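Local coordinates for HAT1-interacting factor 1 (PDB 4NQ0), which acts as a nuclear chaperone for histones H3 and H4 within the HAT-B histone acetyltransferase complex and takes part in chromatin assembly and telomere silencing, at residues Glu199-Leu202 with Tyr203-Ala206. Sequence-based numbering, arbitrary orientation.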
ATOM      1  N   GLU A 199      -0.168 -14.101 -15.925  1.00 43.86           N
ATOM      2  CA  GLU A 199      -1.362 -14.593 -16.618  1.00 45.60           C
ATOM      3  C   GLU A 199      -2.609 -13.890 -16.105  1.00 45.54           C
ATOM      4  O   GLU A 199      -2.635 -13.398 -14.975  1.00 44.89           O
ATOM      5  CB  GLU A 199      -1.557 -16.100 -16.392  1.00 46.05           C
ATOM      6  CG  GLU A 199      -0.288 -16.938 -16.217  1.00 47.72           C
ATOM      7  CD  GLU A 199       0.233 -17.534 -17.504  1.00 50.13           C
ATOM      8  OE1 GLU A 199       0.760 -18.663 -17.435  1.00 51.85           O
ATOM      9  OE2 GLU A 199       0.122 -16.886 -18.570  1.00 52.14           O
ATOM     10  N   ASN A 200      -3.651 -13.881 -16.935  1.00 46.62           N
ATOM     11  CA  ASN A 200      -4.972 -13.391 -16.543  1.00 46.79           C
ATOM     12  C   ASN A 200      -4.941 -11.947 -16.029  1.00 45.95           C
ATOM     13  O   ASN A 200      -4.392 -11.061 -16.693  1.00 46.36           O
ATOM     14  CB  ASN A 200      -5.592 -14.341 -15.513  1.00 46.79           C
ATOM     15  CG  ASN A 200      -5.470 -15.786 -15.914  1.00 48.42           C
ATOM     16  OD1 ASN A 200      -6.023 -16.218 -16.930  1.00 51.54           O
ATOM     17  ND2 ASN A 200      -4.735 -16.554 -15.118  1.00 49.43           N
ATOM     18  N   ASP A 201      -5.511 -11.703 -14.851  1.00 45.02           N
ATOM     19  CA  ASP A 201      -5.717 -10.348 -14.361  1.00 43.96           C
ATOM     20  C   ASP A 201      -4.493  -9.893 -13.573  1.00 42.19           C
ATOM     21  O   ASP A 201      -4.260 -10.354 -12.461  1.00 40.90           O
ATOM     22  CB  ASP A 201      -6.980 -10.310 -13.494  1.00 44.27           C
ATOM     23  CG  ASP A 201      -7.339  -8.918 -13.044  1.00 45.00           C
ATOM     24  OD1 ASP A 201      -6.456  -8.203 -12.530  1.00 46.21           O
ATOM     25  OD2 ASP A 201      -8.518  -8.536 -13.193  1.00 47.90           O
ATOM     26  N   LEU A 202      -3.728  -8.977 -14.160  1.00 41.58           N
ATOM     27  CA  LEU A 202      -2.479  -8.498 -13.571  1.00 40.62           C
ATOM     28  C   LEU A 202      -2.708  -7.659 -12.306  1.00 39.52           C
ATOM     29  O   LEU A 202      -1.923  -7.738 -11.363  1.00 38.10           O
ATOM     30  CB  LEU A 202      -1.667  -7.707 -14.603  1.00 41.04           C
ATOM     31  CG  LEU A 202      -1.193  -8.510 -15.828  1.00 42.23           C
ATOM     32  CD1 LEU A 202      -0.500  -7.620 -16.837  1.00 42.76           C
ATOM     33  CD2 LEU A 202      -0.273  -9.647 -15.406  1.00 41.51           C
ATOM     34  N   TYR A 203      -3.775  -6.865 -12.287  1.00 39.25           N
ATOM     35  CA  TYR A 203      -4.152  -6.136 -11.069  1.00 38.59           C
ATOM     36  C   TYR A 203      -4.363  -7.118  -9.918  1.00 37.29           C
ATOM     37  O   TYR A 203      -3.797  -6.949  -8.836  1.00 36.63           O
ATOM     38  CB  TYR A 203      -5.430  -5.303 -11.276  1.00 39.53           C
ATOM     39  CG  TYR A 203      -5.294  -4.126 -12.226  1.00 41.35           C
ATOM     40  CD1 TYR A 203      -4.209  -3.260 -12.143  1.00 44.15           C
ATOM     41  CD2 TYR A 203      -6.263  -3.866 -13.192  1.00 44.40           C
ATOM     42  CE1 TYR A 203      -4.085  -2.169 -13.006  1.00 45.64           C
ATOM     43  CE2 TYR A 203      -6.147  -2.780 -14.060  1.00 45.72           C
ATOM     44  CZ  TYR A 203      -5.059  -1.937 -13.955  1.00 46.18           C
ATOM     45  OH  TYR A 203      -4.923  -0.865 -14.803  1.00 49.45           O
ATOM     46  N   GLU A 204      -5.161  -8.150 -10.169  1.00 36.59           N
ATOM     47  CA  GLU A 204      -5.425  -9.174  -9.183  1.00 35.88           C
ATOM     48  C   GLU A 204      -4.114  -9.808  -8.741  1.00 34.47           C
ATOM     49  O   GLU A 204      -3.876 -10.000  -7.547  1.00 33.02           O
ATOM     50  CB  GLU A 204      -6.359 -10.238  -9.767  1.00 37.14           C
ATOM     51  CG  GLU A 204      -6.743 -11.361  -8.799  1.00 38.25           C
ATOM     52  CD  GLU A 204      -7.504 -12.504  -9.459  1.00 41.22           C
ATOM     53  OE1 GLU A 204      -7.524 -12.600 -10.705  1.00 45.24           O
ATOM     54  OE2 GLU A 204      -8.083 -13.325  -8.724  1.00 42.38           O
ATOM     55  N   ASN A 205      -3.265 -10.120  -9.719  1.00 33.95           N
ATOM     56  CA  ASN A 205      -1.955 -10.735  -9.459  1.00 32.66           C
ATOM     57  C   ASN A 205      -1.076  -9.883  -8.550  1.00 31.22           C
ATOM     58  O   ASN A 205      -0.517 -10.379  -7.575  1.00 29.97           O
ATOM     59  CB  ASN A 205      -1.232 -11.018 -10.778  1.00 33.23           C
ATOM     60  CG  ASN A 205      -1.967 -12.046 -11.645  1.00 34.19           C
ATOM     61  OD1 ASN A 205      -2.921 -12.687 -11.202  1.00 33.34           O
ATOM     62  ND2 ASN A 205      -1.525 -12.196 -12.880  1.00 33.21           N
ATOM     63  N   ALA A 206      -0.965  -8.601  -8.871  1.00 30.72           N
ATOM     64  CA  ALA A 206      -0.152  -7.671  -8.070  1.00 29.79           C
ATOM     65  C   ALA A 206      -0.636  -7.624  -6.610  1.00 29.20           C
ATOM     66  O   ALA A 206       0.166  -7.668  -5.662  1.00 28.23           O
ATOM     67  CB  ALA A 206      -0.188  -6.301  -8.686  1.00 29.60           C
TER
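D201 reaches forward over the first turn of the helix that follows it and takes the backbone N-H of E204 on its carboxylate, D201 OD1 to E204 N 2.7 Å. The bond is nearly straight at 173°, though the donor meets OD1 from above the carboxylate plane. With chi1 at -175°, the D201 carboxylate points away from its own N and sits beside its carbonyl carbon, which brings OD1 over the start of the helix. OD1 also lies 3.0 Å from Y203 N, but at a poor angle for a bond. D201 O is used too, accepting from N205 N at 2.9 Å. One residue further on, L202 O takes A206 N at 2.8 Å, so the i to i+4 ladder is running from the first turn. D201 is thus the N-cap of helix 202-218, at the junction between loop and helix inside the predicted TPR 1 repeat. The side chain of N205 turns back to the incoming loop: its ND2 gives a hydrogen to E199 O at 2.7 Å, and a weak hydrogen bond to Y197 O. E199 O lies close to the amide plane of N205, and ND2 in turn lies in the carbonyl plane of E199. With an alanine here the amide is gone, and E199 O would probably lose this donor, leaving the loop before the cap less firmly tied to the helix. CD2 of L202 comes to 3.8 Å from ND2 of N205, the two side chains crossing at a slant, while the leucine also touches V71 and E75 of helix 61-77. Y203 spans two neighbours, meeting Y72 on that helix and I245 on helix 229-248.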